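Local coordinates for purine nucleoside phosphorylase YlmD (Geobacillus stearothermophilus, PDB 6T1B), which catalyses the phosphorolysis of adenosine, inosine and S-methyl-5'-thioadenosine to free base and sugar 1-phosphate, and also deaminates adenosine, using zinc, at residues Asp4-Glu9 / Leu14-Pro19; Arg62-Leu67 / Glu72-Cys77; Arg190-Leu195 / Leu205-Thr210. One frame throughout, in Å; residues are numbered along the deposited sequence.

Interaction 1: Asp4-Glu9 / Leu14-Pro19; sequences DIFQQE and LRCGAP
Phe-6 faces Cys-16 across a two-stranded antiparallel hairpin, and the phenyl group can be read outward as an example of how one side chain can touch two residues on the same face of a partner strand. At the root, CB of Phe-6 rests 4.0 Å from CB of Leu-14. With CG anti to the carbonyl carbon (chi1 -77°), the ring swings towards the second strand, where CD2 has the carbonyl oxygen of Leu-14 near the ring plane at one edge. Further out, CE2 lies 3.7 Å from CB of Cys-16, whose CA sits over one face, 21° off the ring normal, in a CH-pi contact. The outermost atom, CZ, is 4.1 Å from Cys-16 SG, an oblique sulfur-aromatic contact. The backbones are joined at the hydrogen-bonded pair Gln-7 and Arg-15, whose N-H groups each reach the other's carbonyl oxygen (Gln-7 N to Arg-15 O, 2.9 Å; Arg-15 N to Gln-7 O, 2.8 Å). Strand 6-8 is outermost in a mixed sheet that continues from 13-16 to 25-29. Phe-6 also meets the ring of Tyr-130, while Ile-5 and Cys-16 touch Ala-175 of strand 173-176, which belongs to the second mixed sheet.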
loop_
_atom_site.group_PDB
_atom_site.type_symbol
_atom_site.label_atom_id
_atom_site.label_comp_id
_atom_site.label_asym_id
_atom_site.label_seq_id
_atom_site.Cartn_x
_atom_site.Cartn_y
_atom_site.Cartn_z
ATOM N N ASP A 4 -15.245 -2.839 8.591
ATOM C CA ASP A 4 -14.015 -2.905 7.817
ATOM C C ASP A 4 -12.808 -2.723 8.727
ATOM O O ASP A 4 -12.871 -2.031 9.746
ATOM C CB ASP A 4 -14.003 -1.852 6.712
ATOM C CG ASP A 4 -13.063 -2.221 5.575
ATOM O OD1 ASP A 4 -11.926 -1.714 5.561
ATOM O OD2 ASP A 4 -13.474 -3.043 4.722
ATOM N N ILE A 5 -11.701 -3.368 8.357
ATOM C CA ILE A 5 -10.493 -3.229 9.149
ATOM C C ILE A 5 -9.914 -1.820 9.071
ATOM O O ILE A 5 -9.115 -1.444 9.938
ATOM C CB ILE A 5 -9.437 -4.283 8.791
ATOM C CG1 ILE A 5 -9.159 -4.277 7.301
ATOM C CG2 ILE A 5 -9.902 -5.664 9.184
ATOM C CD1 ILE A 5 -7.738 -4.633 6.978
ATOM N N PHE A 6 -10.268 -1.032 8.039
ATOM C CA PHE A 6 -9.845 0.358 7.924
ATOM C C PHE A 6 -11.020 1.254 8.283
ATOM O O PHE A 6 -12.045 1.265 7.588
ATOM C CB PHE A 6 -9.320 0.654 6.523
ATOM C CG PHE A 6 -7.944 0.139 6.304
ATOM C CD1 PHE A 6 -7.730 -1.190 5.988
ATOM C CD2 PHE A 6 -6.846 0.976 6.463
ATOM C CE1 PHE A 6 -6.450 -1.681 5.834
ATOM C CE2 PHE A 6 -5.572 0.496 6.294
ATOM C CZ PHE A 6 -5.373 -0.826 5.972
ATOM N N GLN A 7 -10.884 1.972 9.396
ATOM C CA GLN A 7 -11.983 2.695 10.016
ATOM C C GLN A 7 -11.718 4.193 9.999
ATOM O O GLN A 7 -10.591 4.644 10.256
ATOM C CB GLN A 7 -12.164 2.250 11.463
ATOM C CG GLN A 7 -12.291 0.758 11.643
ATOM C CD GLN A 7 -12.320 0.352 13.106
ATOM O OE1 GLN A 7 -11.608 -0.563 13.522
ATOM N NE2 GLN A 7 -13.147 1.032 13.894
ATOM N N GLN A 8 -12.754 4.960 9.681
ATOM C CA GLN A 8 -12.616 6.395 9.491
ATOM C C GLN A 8 -12.230 7.074 10.798
ATOM O O GLN A 8 -12.848 6.848 11.842
ATOM C CB GLN A 8 -13.954 6.956 9.005
ATOM C CG GLN A 8 -13.998 8.466 8.842
ATOM C CD GLN A 8 -13.348 8.922 7.562
ATOM O OE1 GLN A 8 -13.751 8.517 6.471
ATOM N NE2 GLN A 8 -12.323 9.753 7.684
ATOM N N GLU A 9 -11.222 7.940 10.719
ATOM C CA GLU A 9 -10.819 8.771 11.841
ATOM C C GLU A 9 -11.496 10.138 11.747
ATOM O O GLU A 9 -12.288 10.417 10.837
ATOM C CB GLU A 9 -9.296 8.880 11.862
ATOM C CG GLU A 9 -8.623 7.598 12.289
ATOM C CD GLU A 9 -8.689 7.365 13.780
ATOM O OE1 GLU A 9 -8.687 8.356 14.537
ATOM O OE2 GLU A 9 -8.747 6.187 14.194
ATOM N N LEU A 14 -8.071 6.804 7.335
ATOM C CA LEU A 14 -8.628 5.565 7.854
ATOM C C LEU A 14 -7.532 4.819 8.603
ATOM O O LEU A 14 -6.440 4.618 8.068
ATOM C CB LEU A 14 -9.127 4.665 6.719
ATOM C CG LEU A 14 -10.051 5.286 5.667
ATOM C CD1 LEU A 14 -10.435 4.245 4.613
ATOM C CD2 LEU A 14 -11.272 5.907 6.281
ATOM N N ARG A 15 -7.808 4.447 9.840
ATOM C CA ARG A 15 -6.835 3.729 10.640
ATOM C C ARG A 15 -6.959 2.237 10.378
ATOM O O ARG A 15 -8.066 1.708 10.222
ATOM C CB ARG A 15 -7.094 4.024 12.118
ATOM C CG ARG A 15 -6.178 3.323 13.110
ATOM C CD ARG A 15 -6.556 3.746 14.551
ATOM N NE ARG A 15 -5.816 4.921 15.025
ATOM C CZ ARG A 15 -6.287 5.835 15.879
ATOM N NH1 ARG A 15 -7.523 5.750 16.361
ATOM N NH2 ARG A 15 -5.518 6.854 16.241
ATOM N N CYS A 16 -5.828 1.546 10.355
ATOM C CA CYS A 16 -5.861 0.091 10.232
ATOM C C CYS A 16 -6.171 -0.477 11.609
ATOM O O CYS A 16 -5.339 -0.387 12.520
ATOM C CB CYS A 16 -4.536 -0.453 9.717
ATOM S SG CYS A 16 -4.553 -2.270 9.676
ATOM N N GLY A 17 -7.367 -1.038 11.774
ATOM C CA GLY A 17 -7.846 -1.498 13.060
ATOM C C GLY A 17 -7.633 -2.969 13.342
ATOM O O GLY A 17 -8.128 -3.456 14.374
ATOM N N ALA A 18 -6.940 -3.694 12.483
ATOM C CA ALA A 18 -6.641 -5.086 12.771
ATOM C C ALA A 18 -5.812 -5.167 14.053
ATOM O O ALA A 18 -4.835 -4.418 14.199
ATOM C CB ALA A 18 -5.887 -5.695 11.591
ATOM N N PRO A 19 -6.152 -6.059 14.984
ATOM C CA PRO A 19 -5.503 -6.058 16.314
ATOM C C PRO A 19 -3.986 -6.116 16.252
ATOM O O PRO A 19 -3.317 -5.421 17.034
ATOM C CB PRO A 19 -6.081 -7.311 16.991
ATOM C CG PRO A 19 -7.408 -7.475 16.367
ATOM C CD PRO A 19 -7.282 -7.012 14.940
#

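Interaction 2: Arg62-Leu67 / Glu72-Cys77; sequences RLAEWL and ERWVCC
Trp-74 reaches from its short strand to residues 62-67 of helix 53-67 and meets them with the six-membered part of the indole, touching Ala-64 and Leu-63. The case illustrates how a single large aromatic can bridge backbones that stay far apart: even the nearest CA atoms, those of Ala-64 and Trp-74, are 9.1 Å from each other. A chi1 of -59° sets CG of Trp-74 beside its backbone N, and this torsion carries the indole out to the helix. CZ2 of the indole abuts Ala-64, 4.0 Å from its CB, and the backbone N of that residue sits at the ring edge, close to the ring plane. The small methyl of Ala-64 probably lets CZ2 of Trp-74 come within 3.9 Å of the backbone N of Ala-64. Leu-63 comes in obliquely, placing CD2 3.9 Å from CH2 of Trp-74.

Helix 53-67 packs in this way against the mixed sheet in which 74-75 is an outermost strand: Leu-63 and Trp-74 both touch Leu-265 of strand 264-269, and Trp-74 also rests on Leu-118 and Ala-120 of strand 118-123. The polar end of the indole is satisfied too, because NE1 of Trp-74 donates a hydrogen bond to the carbonyl oxygen of Phe-69 in the connecting loop, which probably helps fix the rotation of the ring. Arg-60, a residue of the inosine pocket one turn before Ala-64, touches Trp-74 and Cys-76. Further along the chain, Cys-77 contacts the bound inosine directly.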
loop_
_atom_site.group_PDB
_atom_site.type_symbol
_atom_site.label_atom_id
_atom_site.label_comp_id
_atom_site.label_asym_id
_atom_site.label_seq_id
_atom_site.Cartn_x
_atom_site.Cartn_y
_atom_site.Cartn_z
ATOM N N ARG A 62 0.039 18.284 6.646
ATOM C CA ARG A 62 -1.236 18.174 7.351
ATOM C C ARG A 62 -1.404 16.778 7.949
ATOM O O ARG A 62 -1.729 16.637 9.131
ATOM C CB ARG A 62 -2.376 18.514 6.399
ATOM C CG ARG A 62 -3.751 18.507 7.037
ATOM C CD ARG A 62 -3.929 19.700 7.925
ATOM N NE ARG A 62 -4.142 20.903 7.138
ATOM C CZ ARG A 62 -3.975 22.135 7.600
ATOM N NH1 ARG A 62 -4.215 23.162 6.803
ATOM N NH2 ARG A 62 -3.548 22.340 8.847
ATOM N N LEU A 63 -1.129 15.738 7.166
ATOM C CA LEU A 63 -1.161 14.374 7.708
ATOM C C LEU A 63 -0.166 14.229 8.859
ATOM O O LEU A 63 -0.477 13.628 9.895
ATOM C CB LEU A 63 -0.860 13.337 6.628
ATOM C CG LEU A 63 -0.782 11.895 7.157
ATOM C CD1 LEU A 63 -2.121 11.466 7.773
ATOM C CD2 LEU A 63 -0.335 10.920 6.080
ATOM N N ALA A 64 1.044 14.765 8.691
ATOM C CA ALA A 64 2.025 14.713 9.765
ATOM C C ALA A 64 1.473 15.310 11.055
ATOM O O ALA A 64 1.731 14.793 12.143
ATOM C CB ALA A 64 3.331 15.405 9.354
ATOM N N GLU A 65 0.702 16.393 10.946
ATOM C CA GLU A 65 0.056 17.007 12.105
ATOM C C GLU A 65 -1.001 16.075 12.685
ATOM O O GLU A 65 -1.036 15.847 13.899
ATOM C CB GLU A 65 -0.536 18.350 11.653
ATOM C CG GLU A 65 -1.520 19.039 12.590
ATOM C CD GLU A 65 -2.316 20.133 11.865
ATOM O OE1 GLU A 65 -1.795 20.694 10.876
ATOM O OE2 GLU A 65 -3.467 20.421 12.263
ATOM N N TRP A 66 -1.844 15.495 11.834
ATOM C CA TRP A 66 -2.866 14.582 12.331
ATOM C C TRP A 66 -2.252 13.388 13.058
ATOM O O TRP A 66 -2.780 12.936 14.086
ATOM C CB TRP A 66 -3.713 14.067 11.172
ATOM C CG TRP A 66 -4.518 15.073 10.442
ATOM C CD1 TRP A 66 -4.871 16.339 10.860
ATOM C CD2 TRP A 66 -5.088 14.896 9.146
ATOM N NE1 TRP A 66 -5.623 16.946 9.884
ATOM C CE2 TRP A 66 -5.780 16.088 8.830
ATOM C CE3 TRP A 66 -5.099 13.846 8.230
ATOM C CZ2 TRP A 66 -6.453 16.251 7.615
ATOM C CZ3 TRP A 66 -5.769 14.006 7.028
ATOM C CH2 TRP A 66 -6.453 15.214 6.743
ATOM N N LEU A 67 -1.147 12.872 12.552
ATOM C CA LEU A 67 -0.520 11.683 13.108
ATOM C C LEU A 67 0.483 12.003 14.213
ATOM O O LEU A 67 0.985 11.075 14.852
ATOM C CB LEU A 67 0.222 10.931 12.018
ATOM C CG LEU A 67 -0.577 10.409 10.820
ATOM C CD1 LEU A 67 0.332 9.662 9.875
ATOM C CD2 LEU A 67 -1.726 9.518 11.294
ATOM N N GLU A 72 9.636 15.073 8.379
ATOM C CA GLU A 72 11.070 14.797 8.341
ATOM C C GLU A 72 11.411 13.347 8.681
ATOM O O GLU A 72 12.555 12.916 8.473
ATOM C CB GLU A 72 11.787 15.713 9.337
ATOM C CG GLU A 72 11.782 17.192 8.963
ATOM C CD GLU A 72 10.418 17.857 9.107
ATOM O OE1 GLU A 72 9.605 17.400 9.936
ATOM O OE2 GLU A 72 10.151 18.839 8.382
ATOM N N ARG A 73 10.469 12.594 9.246
ATOM C CA ARG A 73 10.706 11.212 9.640
ATOM C C ARG A 73 10.098 10.192 8.682
ATOM O O ARG A 73 10.148 8.988 8.962
ATOM C CB ARG A 73 10.203 10.978 11.071
ATOM C CG ARG A 73 11.022 11.732 12.106
ATOM C CD ARG A 73 10.417 11.648 13.482
ATOM N NE ARG A 73 10.869 12.759 14.314
ATOM C CZ ARG A 73 10.409 13.012 15.533
ATOM N NH1 ARG A 73 9.480 12.228 16.069
ATOM N NH2 ARG A 73 10.878 14.050 16.213
ATOM N N TRP A 74 9.557 10.633 7.549
ATOM C CA TRP A 74 8.959 9.709 6.605
ATOM C C TRP A 74 10.026 9.192 5.644
ATOM O O TRP A 74 11.018 9.886 5.373
ATOM C CB TRP A 74 7.873 10.375 5.769
ATOM C CG TRP A 74 6.726 10.975 6.496
ATOM C CD1 TRP A 74 6.573 11.198 7.834
ATOM C CD2 TRP A 74 5.542 11.443 5.861
ATOM N NE1 TRP A 74 5.339 11.794 8.070
ATOM C CE2 TRP A 74 4.703 11.958 6.864
ATOM C CE3 TRP A 74 5.103 11.469 4.535
ATOM C CZ2 TRP A 74 3.452 12.502 6.564
ATOM C CZ3 TRP A 74 3.878 12.039 4.251
ATOM C CH2 TRP A 74 3.071 12.527 5.258
ATOM N N VAL A 75 9.784 8.004 5.070
ATOM C CA VAL A 75 10.612 7.458 3.997
ATOM C C VAL A 75 9.691 7.009 2.877
ATOM O O VAL A 75 8.751 6.251 3.119
ATOM C CB VAL A 75 11.461 6.270 4.464
ATOM C CG1 VAL A 75 12.342 5.799 3.321
ATOM C CG2 VAL A 75 12.304 6.627 5.669
ATOM N N CYS A 76 9.964 7.487 1.663
ATOM C CA CYS A 76 9.197 7.195 0.470
ATOM C C CYS A 76 10.098 6.499 -0.544
ATOM O O CYS A 76 11.338 6.575 -0.473
ATOM C CB CYS A 76 8.664 8.500 -0.133
ATOM S SG CYS A 76 7.526 9.400 0.966
ATOM N N CYS A 77 9.461 5.874 -1.526
ATOM C CA CYS A 77 10.179 5.208 -2.606
ATOM C C CYS A 77 9.591 5.567 -3.960
ATOM O O CYS A 77 8.511 6.143 -4.070
ATOM C CB CYS A 77 10.220 3.694 -2.398
ATOM S SG CYS A 77 8.636 2.849 -2.355
#

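Interaction 3: Arg190-Leu195 / Leu205-Thr210; sequences RVVDSL and LPWRET
Trp-207 turns its indole towards Val-192 by an uncommon first torsion: CG is tucked between the backbone N and the carbonyl carbon (chi1 55°), and chi2 of 79° then presents a broad ring face to the helix. On the other side, a chi1 of -62° in Val-192 swings CG1 to the flank of its backbone N, which aims that methyl at the pyrrole part of the indole. CG1 of Val-192 lies 3.9 Å from the centroid of the five-membered ring of Trp-207, only 14° off the normal, a CH-pi contact over the face. Its CB stands 3.8 Å above the plane of the same indole, close to the centre of the ring system, so the valine covers the face with more than a single methyl. Leu-195, one turn further along the helix, adds CB at 3.9 Å from CZ3 of Trp-207 in an oblique approach. On the opposite face of the indole sits CB of Leu-205, offset toward the rim, and the ring is thus sandwiched between its own segment and the helix. Tyr-215 of the neighbouring strand meets the indole with its plane nearly perpendicular. Replacing Trp-207 by an alanine is likely to leave Val-192 CG1 and Leu-195 CB without their apolar partner and open a gap between helix and strand.

Within the helix, the carbonyl oxygen of Val-191 accepts from both OG of Ser-194 (2.7 Å) and the backbone N of Leu-195. The arrangement exemplifies helix-on-sheet packing: helix 189-195 lies against the small antiparallel sheet of strands 186-187, 214-217 and 207-211, with Val-191 and Leu-195 on Leu-217 and Val-192 on Tyr-215, and Trp-207 extends the apolar layer from strand 207-211 at one edge of the sheet.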
loop_
_atom_site.group_PDB
_atom_site.type_symbol
_atom_site.label_atom_id
_atom_site.label_comp_id
_atom_site.label_asym_id
_atom_site.label_seq_id
_atom_site.Cartn_x
_atom_site.Cartn_y
_atom_site.Cartn_z
ATOM N N ARG A 190 -3.258 -11.014 -21.260
ATOM C CA ARG A 190 -1.873 -10.697 -20.933
ATOM C C ARG A 190 -1.692 -10.577 -19.427
ATOM O O ARG A 190 -0.755 -11.146 -18.849
ATOM C CB ARG A 190 -1.481 -9.396 -21.633
ATOM C CG ARG A 190 -0.036 -8.984 -21.460
ATOM C CD ARG A 190 0.150 -8.094 -20.245
ATOM N NE ARG A 190 -0.415 -6.753 -20.403
ATOM C CZ ARG A 190 0.280 -5.688 -20.798
ATOM N NH1 ARG A 190 -0.306 -4.503 -20.891
ATOM N NH2 ARG A 190 1.567 -5.809 -21.095
ATOM N N VAL A 191 -2.581 -9.832 -18.769
ATOM C CA VAL A 191 -2.441 -9.630 -17.334
ATOM C C VAL A 191 -2.636 -10.943 -16.586
ATOM O O VAL A 191 -1.799 -11.336 -15.766
ATOM C CB VAL A 191 -3.401 -8.536 -16.841
ATOM C CG1 VAL A 191 -3.385 -8.473 -15.315
ATOM C CG2 VAL A 191 -2.997 -7.209 -17.418
ATOM N N VAL A 192 -3.738 -11.644 -16.848
ATOM C CA VAL A 192 -3.979 -12.855 -16.071
ATOM C C VAL A 192 -2.890 -13.889 -16.346
ATOM O O VAL A 192 -2.450 -14.600 -15.433
ATOM C CB VAL A 192 -5.406 -13.398 -16.273
ATOM C CG1 VAL A 192 -6.431 -12.364 -15.776
ATOM C CG2 VAL A 192 -5.658 -13.771 -17.705
ATOM N N ASP A 193 -2.412 -13.964 -17.599
ATOM C CA ASP A 193 -1.350 -14.910 -17.925
ATOM C C ASP A 193 -0.079 -14.622 -17.133
ATOM O O ASP A 193 0.649 -15.550 -16.758
ATOM C CB ASP A 193 -1.053 -14.886 -19.428
ATOM C CG ASP A 193 -2.141 -15.541 -20.248
ATOM O OD1 ASP A 193 -2.931 -16.319 -19.677
ATOM O OD2 ASP A 193 -2.200 -15.289 -21.469
ATOM N N SER A 194 0.218 -13.345 -16.886
ATOM C CA SER A 194 1.392 -13.009 -16.095
ATOM C C SER A 194 1.204 -13.364 -14.627
ATOM O O SER A 194 2.195 -13.561 -13.912
ATOM C CB SER A 194 1.702 -11.515 -16.219
ATOM O OG SER A 194 0.800 -10.748 -15.437
ATOM N N LEU A 195 -0.040 -13.429 -14.159
ATOM C CA LEU A 195 -0.311 -13.769 -12.776
ATOM C C LEU A 195 -0.381 -15.262 -12.529
ATOM O O LEU A 195 -0.054 -15.703 -11.415
ATOM C CB LEU A 195 -1.626 -13.133 -12.309
ATOM C CG LEU A 195 -1.666 -11.611 -12.314
ATOM C CD1 LEU A 195 -3.064 -11.097 -12.029
ATOM C CD2 LEU A 195 -0.693 -11.037 -11.284
ATOM N N LEU A 205 -8.504 -19.307 -8.819
ATOM C CA LEU A 205 -7.983 -18.140 -9.530
ATOM C C LEU A 205 -8.726 -16.882 -9.103
ATOM O O LEU A 205 -9.967 -16.889 -9.051
ATOM C CB LEU A 205 -8.141 -18.338 -11.027
ATOM C CG LEU A 205 -7.409 -19.556 -11.583
ATOM C CD1 LEU A 205 -7.656 -19.649 -13.087
ATOM C CD2 LEU A 205 -5.935 -19.492 -11.273
ATOM N N PRO A 206 -8.007 -15.815 -8.821
ATOM C CA PRO A 206 -8.650 -14.585 -8.335
ATOM C C PRO A 206 -9.147 -13.678 -9.455
ATOM O O PRO A 206 -8.955 -12.451 -9.426
ATOM C CB PRO A 206 -7.529 -13.908 -7.534
ATOM C CG PRO A 206 -6.290 -14.312 -8.276
ATOM C CD PRO A 206 -6.537 -15.730 -8.739
ATOM N N TRP A 207 -9.774 -14.285 -10.453
ATOM C CA TRP A 207 -10.395 -13.528 -11.525
ATOM C C TRP A 207 -11.508 -14.373 -12.112
ATOM O O TRP A 207 -11.549 -15.598 -11.942
ATOM C CB TRP A 207 -9.392 -13.151 -12.623
ATOM C CG TRP A 207 -8.652 -14.294 -13.222
ATOM C CD1 TRP A 207 -9.101 -15.174 -14.169
ATOM C CD2 TRP A 207 -7.313 -14.692 -12.916
ATOM N NE1 TRP A 207 -8.118 -16.089 -14.469
ATOM C CE2 TRP A 207 -7.010 -15.810 -13.714
ATOM C CE3 TRP A 207 -6.338 -14.199 -12.050
ATOM C CZ2 TRP A 207 -5.780 -16.445 -13.658
ATOM C CZ3 TRP A 207 -5.115 -14.835 -11.994
ATOM C CH2 TRP A 207 -4.845 -15.942 -12.796
ATOM N N ARG A 208 -12.413 -13.704 -12.828
ATOM C CA ARG A 208 -13.552 -14.318 -13.496
ATOM C C ARG A 208 -13.643 -13.753 -14.908
ATOM O O ARG A 208 -13.532 -12.541 -15.091
ATOM C CB ARG A 208 -14.839 -13.981 -12.727
ATOM C CG ARG A 208 -16.108 -14.526 -13.347
ATOM C CD ARG A 208 -17.331 -14.219 -12.486
ATOM N NE ARG A 208 -17.235 -14.823 -11.157
ATOM C CZ ARG A 208 -18.275 -15.087 -10.367
ATOM N NH1 ARG A 208 -19.511 -14.812 -10.764
ATOM N NH2 ARG A 208 -18.081 -15.638 -9.176
ATOM N N GLU A 209 -13.800 -14.615 -15.895
ATOM C CA GLU A 209 -13.927 -14.162 -17.277
ATOM C C GLU A 209 -15.352 -13.676 -17.495
ATOM O O GLU A 209 -16.287 -14.480 -17.516
ATOM C CB GLU A 209 -13.605 -15.288 -18.250
ATOM C CG GLU A 209 -13.314 -14.787 -19.650
ATOM C CD GLU A 209 -13.094 -15.912 -20.635
ATOM O OE1 GLU A 209 -13.423 -17.071 -20.298
ATOM O OE2 GLU A 209 -12.595 -15.637 -21.747
ATOM N N THR A 210 -15.526 -12.363 -17.669
ATOM C CA THR A 210 -16.866 -11.803 -17.762
ATOM C C THR A 210 -17.361 -11.699 -19.191
ATOM O O THR A 210 -18.568 -11.616 -19.416
ATOM C CB THR A 210 -16.875 -10.415 -17.137
ATOM O OG1 THR A 210 -15.792 -9.649 -17.683
ATOM C CG2 THR A 210 -16.693 -10.510 -15.634
#

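Interactions 1 and 2 serve the same mixed sheet from its two outermost strands, 6-8 and 74-75; their centres are 18 Å apart and their nearest atoms about 7 Å. Interaction 3 belongs to a separate small sheet, its centre 29 Å from that of interaction 1 and 36 Å from that of interaction 2, on the opposite side of the chain's centre from the latter. Interactions 2 and 3 lie at some distance from different parts of the active site, interaction 1 from the second, probably structural, zinc site. The side chain of Trp-74 is about 9 Å from the bound inosine, that of Leu-195 about 11 Å from the side chain of His-81, a ligand of the catalytic zinc, and that of Leu-14 about 11 Å from the side chain of Cys-243.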